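Local coordinates for protein histidinol-phosphate aminotransferase (Clostridium acetobutylicum, PDB 3FTB) that probably transfers amino groups with pyridoxal 5'-phosphate as cofactor, histidinol phosphate being the likely amino-group donor or product, at residues D128-I133 and I289-S294; L301-N306 and D334-F339; I103-Y108 and V122-L127. All blocks are in the same frame, centred on the assembly; numbering follows the deposited sequence.

Contacts 2 and 3 are largely buried strand pairings, whereas contact 1 lies at the surface, where a turn meets an edge strand. Contacts 1 and 2 share one mixed sheet: strand 289-293 lies beside strand 299-304, with Arg291 O 2.7 Å from Arg303 N, and 299-304 pairs in turn with 336-340. Contact 3 belongs to the seven-stranded sheet, and its strand 121-126 runs on into the turn of contact 1. Residues 128-133 therefore link the two sheets. Backbone ladders carry contacts 2 and 3, antiparallel and parallel respectively; contact 1 relies on side chains, through one guanidinium-amide bond and a Met-aromatic contact. A phosphate ion is bound at contact 2.

Contact 1 of 3, residues D128-I133 and I289-S294; sequences DENMCI and IKRVFS
Arg291 reaches from its strand to Asn130 in the turn, and its path can be traced atom by atom. CB starts toward the turn, and CG stands anti to the backbone N (chi1 177°). From CG through CD to NE the chain stays extended, so the guanidinium is carried the full length of the side chain. NE lies 3.5 Å above the plane of the Phe293 ring, offset toward its rim; seen from the guanidinium, Phe293 CE2 sits over the centre of one face. At the tip, NH1 donates to Asn130 OD1 at 3.2 Å, with an N-H...O angle of 153°. The donor uses an in-plane lone pair of the amide oxygen, although the amide and guanidinium planes are 58° apart. NH2 has Asn130 O 3.8 Å away, too far for a bond.

The receiving segment opens with a type I beta turn, Asp128 to Met131, in the loop between strand 121-126 and helix 135-141. An Asx turn reinforces it: Asp128 OD1 accepts from Asn130 N and also from Cys132 N, the two donors coming from opposite faces of the carboxylate plane. Strand 289-293 is the outer strand of its sheet, and Lys290 and Arg291 form a classic beta bulge opposite Arg303.

On the ring face opposite Arg291, Met131 CG lies 3.8 Å from the Phe293 centroid, a CH-pi contact. The bend at chi2 leaves Met131 SD above that face but farther off, a Met-aromatic contact 5.1 Å from the centroid. Glu129 O approaches the edge of the ring, 3.8 Å from Phe293 CE2.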
loop_
_atom_site.group_PDB
_atom_site.type_symbol
_atom_site.label_atom_id
_atom_site.label_comp_id
_atom_site.label_asym_id
_atom_site.label_seq_id
_atom_site.Cartn_x
_atom_site.Cartn_y
_atom_site.Cartn_z
ATOM N N ASP A 128 12.521 30.685 -13.370
ATOM C CA ASP A 128 12.484 32.082 -13.771
ATOM C C ASP A 128 11.159 32.424 -14.463
ATOM O O ASP A 128 10.197 31.649 -14.386
ATOM C CB ASP A 128 13.687 32.421 -14.649
ATOM C CG ASP A 128 13.550 31.897 -16.076
ATOM O OD1 ASP A 128 12.525 31.262 -16.403
ATOM O OD2 ASP A 128 14.476 32.129 -16.882
ATOM N N GLU A 129 11.110 33.577 -15.133
ATOM C CA GLU A 129 9.887 34.031 -15.802
ATOM C C GLU A 129 9.474 33.116 -16.958
ATOM O O GLU A 129 8.300 33.041 -17.317
ATOM C CB GLU A 129 10.016 35.491 -16.270
ATOM C CG GLU A 129 11.356 35.838 -16.949
ATOM C CD GLU A 129 11.339 37.187 -17.680
ATOM O OE1 GLU A 129 10.331 37.922 -17.581
ATOM O OE2 GLU A 129 12.340 37.514 -18.356
ATOM N N ASN A 130 10.440 32.402 -17.524
ATOM C CA ASN A 130 10.179 31.543 -18.673
ATOM C C ASN A 130 9.906 30.089 -18.284
ATOM O O ASN A 130 9.783 29.218 -19.149
ATOM C CB ASN A 130 11.339 31.637 -19.667
ATOM C CG ASN A 130 11.543 33.059 -20.198
ATOM O OD1 ASN A 130 10.583 33.773 -20.492
ATOM N ND2 ASN A 130 12.800 33.467 -20.327
ATOM N N MET A 131 9.772 29.858 -16.977
ATOM C CA MET A 131 9.673 28.519 -16.389
ATOM C C MET A 131 10.940 27.692 -16.661
ATOM O O MET A 131 10.879 26.485 -16.898
ATOM C CB MET A 131 8.388 27.790 -16.815
ATOM C CG MET A 131 7.055 28.473 -16.379
ATOM S SD MET A 131 6.657 28.502 -14.609
ATOM C CE MET A 131 7.616 29.888 -14.025
ATOM N N CYS A 132 12.090 28.369 -16.610
ATOM C CA CYS A 132 13.404 27.731 -16.701
ATOM C C CYS A 132 14.048 27.585 -15.334
ATOM O O CYS A 132 13.981 28.495 -14.507
ATOM C CB CYS A 132 14.350 28.538 -17.604
ATOM S SG CYS A 132 13.844 28.580 -19.330
ATOM N N ILE A 133 14.680 26.438 -15.111
ATOM C CA ILE A 133 15.457 26.199 -13.904
ATOM C C ILE A 133 16.536 27.271 -13.763
ATOM O O ILE A 133 17.155 27.691 -14.754
ATOM C CB ILE A 133 16.109 24.783 -13.936
ATOM C CG1 ILE A 133 15.037 23.696 -13.873
ATOM C CG2 ILE A 133 17.104 24.594 -12.796
ATOM C CD1 ILE A 133 15.549 22.342 -14.232
ATOM N N ILE A 289 -5.589 33.279 -24.142
ATOM C CA ILE A 289 -4.337 32.550 -24.001
ATOM C C ILE A 289 -3.188 33.455 -24.406
ATOM O O ILE A 289 -2.865 33.572 -25.585
ATOM C CB ILE A 289 -4.295 31.276 -24.845
ATOM C CG1 ILE A 289 -5.480 30.368 -24.515
ATOM C CG2 ILE A 289 -2.980 30.534 -24.596
ATOM C CD1 ILE A 289 -5.219 29.443 -23.363
ATOM N N LYS A 290 -2.592 34.094 -23.401
ATOM C CA LYS A 290 -1.532 35.079 -23.575
ATOM C C LYS A 290 -0.203 34.406 -23.885
ATOM O O LYS A 290 0.567 34.877 -24.729
ATOM C CB LYS A 290 -1.424 35.952 -22.315
ATOM C CG LYS A 290 -0.042 36.529 -22.064
ATOM C CD LYS A 290 -0.011 37.374 -20.784
ATOM C CE LYS A 290 -0.608 38.755 -21.013
ATOM N NZ LYS A 290 -0.614 39.612 -19.785
ATOM N N ARG A 291 0.065 33.300 -23.196
ATOM C CA ARG A 291 1.265 32.514 -23.452
ATOM C C ARG A 291 1.076 31.040 -23.122
ATOM O O ARG A 291 0.552 30.672 -22.063
ATOM C CB ARG A 291 2.466 33.058 -22.674
ATOM C CG ARG A 291 3.714 32.210 -22.861
ATOM C CD ARG A 291 4.910 32.704 -22.058
ATOM N NE ARG A 291 6.069 31.836 -22.274
ATOM C CZ ARG A 291 7.264 32.005 -21.712
ATOM N NH1 ARG A 291 7.489 33.020 -20.888
ATOM N NH2 ARG A 291 8.242 31.153 -21.981
ATOM N N VAL A 292 1.513 30.202 -24.053
ATOM C CA VAL A 292 1.616 28.768 -23.834
ATOM C C VAL A 292 3.089 28.394 -23.570
ATOM O O VAL A 292 3.962 28.622 -24.419
ATOM C CB VAL A 292 1.064 27.994 -25.070
ATOM C CG1 VAL A 292 1.211 26.494 -24.908
ATOM C CG2 VAL A 292 -0.383 28.364 -25.320
ATOM N N PHE A 293 3.367 27.844 -22.388
ATOM C CA PHE A 293 4.691 27.309 -22.074
ATOM C C PHE A 293 4.852 25.924 -22.710
ATOM O O PHE A 293 3.945 25.094 -22.637
ATOM C CB PHE A 293 4.900 27.225 -20.556
ATOM C CG PHE A 293 4.917 28.563 -19.864
ATOM C CD1 PHE A 293 3.741 29.121 -19.372
ATOM C CD2 PHE A 293 6.111 29.257 -19.694
ATOM C CE1 PHE A 293 3.755 30.358 -18.726
ATOM C CE2 PHE A 293 6.137 30.492 -19.052
ATOM C CZ PHE A 293 4.960 31.043 -18.568
ATOM N N SER A 294 6.000 25.678 -23.336
ATOM C CA SER A 294 6.223 24.433 -24.077
ATOM C C SER A 294 6.374 23.197 -23.175
ATOM O O SER A 294 7.274 23.137 -22.327
ATOM C CB SER A 294 7.430 24.567 -25.008
ATOM O OG SER A 294 7.587 23.397 -25.793
#

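Contact 2 of 3, residues L301-N306 and D334-F339; sequences LCRLEN and DSFVRF. With PO4 (phosphate ion), chain F.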
loop_
_atom_site.group_PDB
_atom_site.type_symbol
_atom_site.label_atom_id
_atom_site.label_comp_id
_atom_site.label_asym_id
_atom_site.label_seq_id
_atom_site.Cartn_x
_atom_site.Cartn_y
_atom_site.Cartn_z
ATOM N N LEU A 301 1.033 24.398 -19.598
ATOM C CA LEU A 301 0.769 25.552 -18.716
ATOM C C LEU A 301 0.533 26.860 -19.488
ATOM O O LEU A 301 1.426 27.365 -20.182
ATOM C CB LEU A 301 1.918 25.765 -17.716
ATOM C CG LEU A 301 1.801 26.972 -16.776
ATOM C CD1 LEU A 301 0.877 26.647 -15.614
ATOM C CD2 LEU A 301 3.169 27.427 -16.272
ATOM N N CYS A 302 -0.662 27.419 -19.335
ATOM C CA CYS A 302 -1.036 28.636 -20.043
ATOM C C CYS A 302 -1.127 29.864 -19.121
ATOM O O CYS A 302 -1.660 29.796 -18.015
ATOM C CB CYS A 302 -2.344 28.412 -20.821
ATOM S SG CYS A 302 -2.264 27.035 -22.013
ATOM N N ARG A 303 -0.554 30.968 -19.578
ATOM C CA ARG A 303 -0.742 32.276 -18.947
ATOM C C ARG A 303 -1.938 32.950 -19.614
ATOM O O ARG A 303 -2.082 32.892 -20.830
ATOM C CB ARG A 303 0.506 33.125 -19.146
ATOM C CG ARG A 303 0.500 34.431 -18.403
ATOM C CD ARG A 303 0.929 34.248 -16.969
ATOM N NE ARG A 303 0.809 35.492 -16.214
ATOM C CZ ARG A 303 1.805 36.349 -16.011
ATOM N NH1 ARG A 303 1.597 37.454 -15.307
ATOM N NH2 ARG A 303 3.011 36.098 -16.500
ATOM N N LEU A 304 -2.796 33.585 -18.822
ATOM C CA LEU A 304 -4.050 34.154 -19.330
ATOM C C LEU A 304 -4.063 35.681 -19.287
ATOM O O LEU A 304 -3.111 36.305 -18.807
ATOM C CB LEU A 304 -5.250 33.607 -18.550
ATOM C CG LEU A 304 -5.498 32.098 -18.560
ATOM C CD1 LEU A 304 -6.869 31.798 -17.961
ATOM C CD2 LEU A 304 -5.387 31.537 -19.965
ATOM N N GLU A 305 -5.152 36.269 -19.785
ATOM C CA GLU A 305 -5.256 37.719 -19.957
ATOM C C GLU A 305 -6.710 38.187 -20.080
ATOM O O GLU A 305 -7.454 37.701 -20.937
ATOM C CB GLU A 305 -4.473 38.155 -21.195
ATOM C CG GLU A 305 -4.327 39.653 -21.334
ATOM C CD GLU A 305 -3.843 40.044 -22.710
ATOM O OE1 GLU A 305 -4.138 39.295 -23.666
ATOM O OE2 GLU A 305 -3.172 41.091 -22.838
ATOM N N ASN A 306 -7.105 39.134 -19.232
ATOM C CA ASN A 306 -8.481 39.632 -19.227
ATOM C C ASN A 306 -9.476 38.600 -18.724
ATOM O O ASN A 306 -10.648 38.613 -19.116
ATOM C CB ASN A 306 -8.900 40.097 -20.621
ATOM C CG ASN A 306 -8.190 41.354 -21.045
ATOM O OD1 ASN A 306 -7.990 41.595 -22.235
ATOM N ND2 ASN A 306 -7.798 42.169 -20.070
ATOM N N ASP A 334 -3.407 33.537 -10.323
ATOM C CA ASP A 334 -4.667 33.101 -10.937
ATOM C C ASP A 334 -4.711 33.279 -12.456
ATOM O O ASP A 334 -5.685 32.897 -13.111
ATOM C CB ASP A 334 -5.861 33.800 -10.289
ATOM C CG ASP A 334 -7.113 32.932 -10.281
ATOM O OD1 ASP A 334 -6.988 31.692 -10.379
ATOM O OD2 ASP A 334 -8.224 33.493 -10.169
ATOM N N SER A 335 -3.647 33.843 -13.016
ATOM C CA SER A 335 -3.553 33.980 -14.459
ATOM C C SER A 335 -3.009 32.700 -15.079
ATOM O O SER A 335 -3.162 32.485 -16.281
ATOM C CB SER A 335 -2.666 35.158 -14.834
ATOM O OG SER A 335 -1.323 34.903 -14.472
ATOM N N PHE A 336 -2.370 31.851 -14.270
ATOM C CA PHE A 336 -1.890 30.554 -14.763
ATOM C C PHE A 336 -2.951 29.481 -14.548
ATOM O O PHE A 336 -3.635 29.459 -13.517
ATOM C CB PHE A 336 -0.579 30.138 -14.095
ATOM C CG PHE A 336 0.528 31.140 -14.260
ATOM C CD1 PHE A 336 1.525 30.940 -15.202
ATOM C CD2 PHE A 336 0.575 32.280 -13.468
ATOM C CE1 PHE A 336 2.546 31.859 -15.356
ATOM C CE2 PHE A 336 1.594 33.203 -13.619
ATOM C CZ PHE A 336 2.581 32.994 -14.560
ATOM N N VAL A 337 -3.101 28.621 -15.549
ATOM C CA VAL A 337 -4.017 27.494 -15.481
ATOM C C VAL A 337 -3.317 26.336 -16.182
ATOM O O VAL A 337 -2.465 26.564 -17.051
ATOM C CB VAL A 337 -5.316 27.781 -16.229
ATOM C CG1 VAL A 337 -6.177 28.798 -15.484
ATOM C CG2 VAL A 337 -5.001 28.270 -17.634
ATOM N N ARG A 338 -3.658 25.102 -15.811
ATOM C CA ARG A 338 -3.028 23.917 -16.408
ATOM C C ARG A 338 -4.076 23.065 -17.119
ATOM O O ARG A 338 -5.148 22.795 -16.576
ATOM C CB ARG A 338 -2.295 23.078 -15.349
ATOM C CG ARG A 338 -1.447 21.934 -15.915
ATOM C CD ARG A 338 -1.013 20.966 -14.808
ATOM N NE ARG A 338 -2.125 20.126 -14.363
ATOM C CZ ARG A 338 -2.214 19.568 -13.156
ATOM N NH1 ARG A 338 -1.264 19.774 -12.250
ATOM N NH2 ARG A 338 -3.264 18.807 -12.851
ATOM N N PHE A 339 -3.774 22.659 -18.346
ATOM C CA PHE A 339 -4.688 21.817 -19.109
ATOM C C PHE A 339 -4.034 20.472 -19.404
ATOM O O PHE A 339 -2.843 20.400 -19.719
ATOM C CB PHE A 339 -5.084 22.474 -20.443
ATOM C CG PHE A 339 -5.678 23.860 -20.311
ATOM C CD1 PHE A 339 -6.261 24.290 -19.113
ATOM C CD2 PHE A 339 -5.686 24.727 -21.406
ATOM C CE1 PHE A 339 -6.820 25.570 -19.003
ATOM C CE2 PHE A 339 -6.245 26.006 -21.303
ATOM C CZ PHE A 339 -6.816 26.416 -20.093
HETATM P P PO4 F . -1.721 17.635 -9.620
HETATM O O1 PO4 F . -1.829 16.343 -8.839
HETATM O O2 PO4 F . -1.103 18.705 -8.750
HETATM O O3 PO4 F . -0.854 17.406 -10.835
HETATM O O4 PO4 F . -3.102 18.068 -10.063
#
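Strands 299-304 and 336-340 are antiparallel neighbours in the mixed sheet of the smaller, C-terminal domain of the fold type I PLP enzymes, and residues 301-304 and 336-339 carry the pairing, their short axes 4.9 Å apart at 145°. Backbone bonds centre on Cys302 and Val337, a hydrogen-bonded pair: Cys302 N donates to Val337 O at 3.0 Å, and Val337 N returns a bond to Cys302 O. Leu304 N gives Ser335 O a weaker, more bent bond.

Apolar contacts divide between the faces. On one, Cys302 and Val337 lie beside each other, Leu304 CD1 is 4.0 Å from Val337 CG1, and Cys302 SG meets the Phe339 ring obliquely. On the other, Leu301 CD2 reaches Phe336 CD1.

Among the polar groups, Arg303 bends at chi2 (83°), and its NE donates to Ser335 OG at 2.8 Å; that hydroxyl is also hydrogen-bonded to Asp333. The Arg303 guanidinium plane is 20° from that of the Phe336 ring. Arg338 instead leads away from the pairing to a phosphate ion, probably from the crystallisation liquor and also bound by Arg324. Arg338 NH2 donates to phosphate O4 at 2.9 Å, while NH1 makes a weaker bond to O3.

Contact 3 of 3, residues I103-Y108 and V122-L127; sequences IIVPSY and VVFSYL
This is a buried parallel strand pairing at one edge of the seven-stranded mixed sheet of the large, PLP-binding domain of fold type I aminotransferases, where strands 100-105 and 121-126 are joined through helix 110-117 as a beta-alpha-beta unit. Residues 103-105 and 122-126 have axes 4.6 Å apart at 37°. Four alternating bonds form the ladder: Ile103 N to Val123 O, Ser125 N to Ile103 O, Val105 N to Ser125 O (2.8 Å), and Leu127 N to Val105 O (3.0 Å).

On the face bearing Ile103, Val105, Phe124 and Tyr126, Ile103 CD1 meets Val122 CG2 and Ile103 CB lies by Phe124 CE1. Ile330 also packs here. Ile104 and Ser125 turn to the other face, where Ile104 CD1 is 3.8 Å from Ser125 CB; Ser125 OG is hydrogen-bonded to Asp137. Ile104 CG2 touches Leu127 CD2, the two side chains crossing at about a right angle, and Pro106, which follows a cis peptide bond, sets its CD against Leu127 CD1.

Val105 turns CG1 in between its own N and C (chi1 81°), which places it 3.6 Å from Phe124 CD1 and in CH-pi contact over the Tyr126 ring, 3.9 Å from its centroid and 15° off the normal.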
loop_
_atom_site.group_PDB
_atom_site.type_symbol
_atom_site.label_atom_id
_atom_site.label_comp_id
_atom_site.label_asym_id
_atom_site.label_seq_id
_atom_site.Cartn_x
_atom_site.Cartn_y
_atom_site.Cartn_z
ATOM N N ILE A 103 13.572 22.566 -2.708
ATOM C CA ILE A 103 12.481 22.238 -3.614
ATOM C C ILE A 103 12.432 23.265 -4.732
ATOM O O ILE A 103 12.317 24.463 -4.483
ATOM C CB ILE A 103 11.112 22.154 -2.902
ATOM C CG1 ILE A 103 11.223 21.329 -1.620
ATOM C CG2 ILE A 103 10.080 21.526 -3.831
ATOM C CD1 ILE A 103 9.924 21.183 -0.862
ATOM N N ILE A 104 12.584 22.787 -5.965
ATOM C CA ILE A 104 12.457 23.638 -7.130
ATOM C C ILE A 104 10.972 23.842 -7.355
ATOM O O ILE A 104 10.199 22.880 -7.379
ATOM C CB ILE A 104 13.100 23.018 -8.385
ATOM C CG1 ILE A 104 14.609 23.263 -8.379
ATOM C CG2 ILE A 104 12.505 23.645 -9.646
ATOM C CD1 ILE A 104 15.275 22.987 -7.056
ATOM N N VAL A 105 10.578 25.097 -7.532
ATOM C CA VAL A 105 9.176 25.461 -7.486
ATOM C C VAL A 105 8.945 26.630 -8.466
ATOM O O VAL A 105 9.857 27.430 -8.686
ATOM C CB VAL A 105 8.807 25.819 -6.027
ATOM C CG1 VAL A 105 9.223 27.255 -5.707
ATOM C CG2 VAL A 105 7.333 25.577 -5.759
ATOM N N PRO A 106 7.747 26.718 -9.089
ATOM C CA PRO A 106 6.559 25.861 -8.934
ATOM C C PRO A 106 6.889 24.370 -9.050
ATOM O O PRO A 106 7.859 24.011 -9.742
ATOM C CB PRO A 106 5.666 26.282 -10.110
ATOM C CG PRO A 106 6.127 27.622 -10.485
ATOM C CD PRO A 106 7.576 27.697 -10.178
ATOM N N SER A 107 6.119 23.521 -8.370
ATOM C CA SER A 107 6.246 22.076 -8.534
ATOM C C SER A 107 5.068 21.325 -7.908
ATOM O O SER A 107 4.232 21.911 -7.233
ATOM C CB SER A 107 7.553 21.578 -7.918
ATOM O OG SER A 107 7.536 21.788 -6.514
ATOM N N TYR A 108 5.012 20.024 -8.148
ATOM C CA TYR A 108 3.976 19.161 -7.584
ATOM C C TYR A 108 3.862 19.348 -6.071
ATOM O O TYR A 108 4.841 19.164 -5.331
ATOM C CB TYR A 108 4.322 17.724 -7.939
ATOM C CG TYR A 108 3.304 16.677 -7.580
ATOM C CD1 TYR A 108 1.986 16.799 -7.969
ATOM C CD2 TYR A 108 3.682 15.528 -6.880
ATOM C CE1 TYR A 108 1.052 15.821 -7.645
ATOM C CE2 TYR A 108 2.758 14.539 -6.563
ATOM C CZ TYR A 108 1.444 14.690 -6.947
ATOM O OH TYR A 108 0.528 13.709 -6.627
ATOM N N VAL A 122 12.810 23.292 4.546
ATOM C CA VAL A 122 12.572 23.584 3.140
ATOM C C VAL A 122 13.247 24.871 2.697
ATOM O O VAL A 122 13.122 25.917 3.344
ATOM C CB VAL A 122 11.062 23.663 2.827
ATOM C CG1 VAL A 122 10.820 24.387 1.512
ATOM C CG2 VAL A 122 10.471 22.270 2.783
ATOM N N VAL A 123 13.957 24.773 1.581
ATOM C CA VAL A 123 14.592 25.907 0.923
ATOM C C VAL A 123 14.115 25.893 -0.528
ATOM O O VAL A 123 14.158 24.850 -1.178
ATOM C CB VAL A 123 16.121 25.763 0.961
ATOM C CG1 VAL A 123 16.794 26.910 0.230
ATOM C CG2 VAL A 123 16.606 25.666 2.404
ATOM N N PHE A 124 13.650 27.028 -1.040
ATOM C CA PHE A 124 13.091 27.066 -2.398
ATOM C C PHE A 124 14.068 27.569 -3.473
ATOM O O PHE A 124 14.916 28.440 -3.222
ATOM C CB PHE A 124 11.779 27.879 -2.448
ATOM C CG PHE A 124 10.590 27.185 -1.808
ATOM C CD1 PHE A 124 10.047 26.033 -2.368
ATOM C CD2 PHE A 124 10.003 27.697 -0.659
ATOM C CE1 PHE A 124 8.958 25.396 -1.786
ATOM C CE2 PHE A 124 8.904 27.064 -0.066
ATOM C CZ PHE A 124 8.381 25.921 -0.627
ATOM N N SER A 125 13.956 26.989 -4.668
ATOM C CA SER A 125 14.587 27.550 -5.855
ATOM C C SER A 125 13.515 27.750 -6.927
ATOM O O SER A 125 12.824 26.796 -7.329
ATOM C CB SER A 125 15.719 26.660 -6.379
ATOM O OG SER A 125 16.346 27.255 -7.510
ATOM N N TYR A 126 13.364 28.993 -7.373
ATOM C CA TYR A 126 12.273 29.344 -8.276
ATOM C C TYR A 126 12.662 29.269 -9.749
ATOM O O TYR A 126 13.717 29.769 -10.150
ATOM C CB TYR A 126 11.772 30.753 -7.960
ATOM C CG TYR A 126 10.987 30.863 -6.667
ATOM C CD1 TYR A 126 11.633 30.911 -5.441
ATOM C CD2 TYR A 126 9.598 30.923 -6.678
ATOM C CE1 TYR A 126 10.924 31.011 -4.261
ATOM C CE2 TYR A 126 8.878 31.028 -5.504
ATOM C CZ TYR A 126 9.544 31.072 -4.295
ATOM O OH TYR A 126 8.825 31.174 -3.121
ATOM N N LEU A 127 11.811 28.641 -10.553
ATOM C CA LEU A 127 11.918 28.784 -11.999
ATOM C C LEU A 127 11.797 30.258 -12.342
ATOM O O LEU A 127 11.043 30.999 -11.694
ATOM C CB LEU A 127 10.805 28.018 -12.708
ATOM C CG LEU A 127 10.598 26.535 -12.418
ATOM C CD1 LEU A 127 9.382 26.060 -13.193
ATOM C CD2 LEU A 127 11.833 25.737 -12.786
#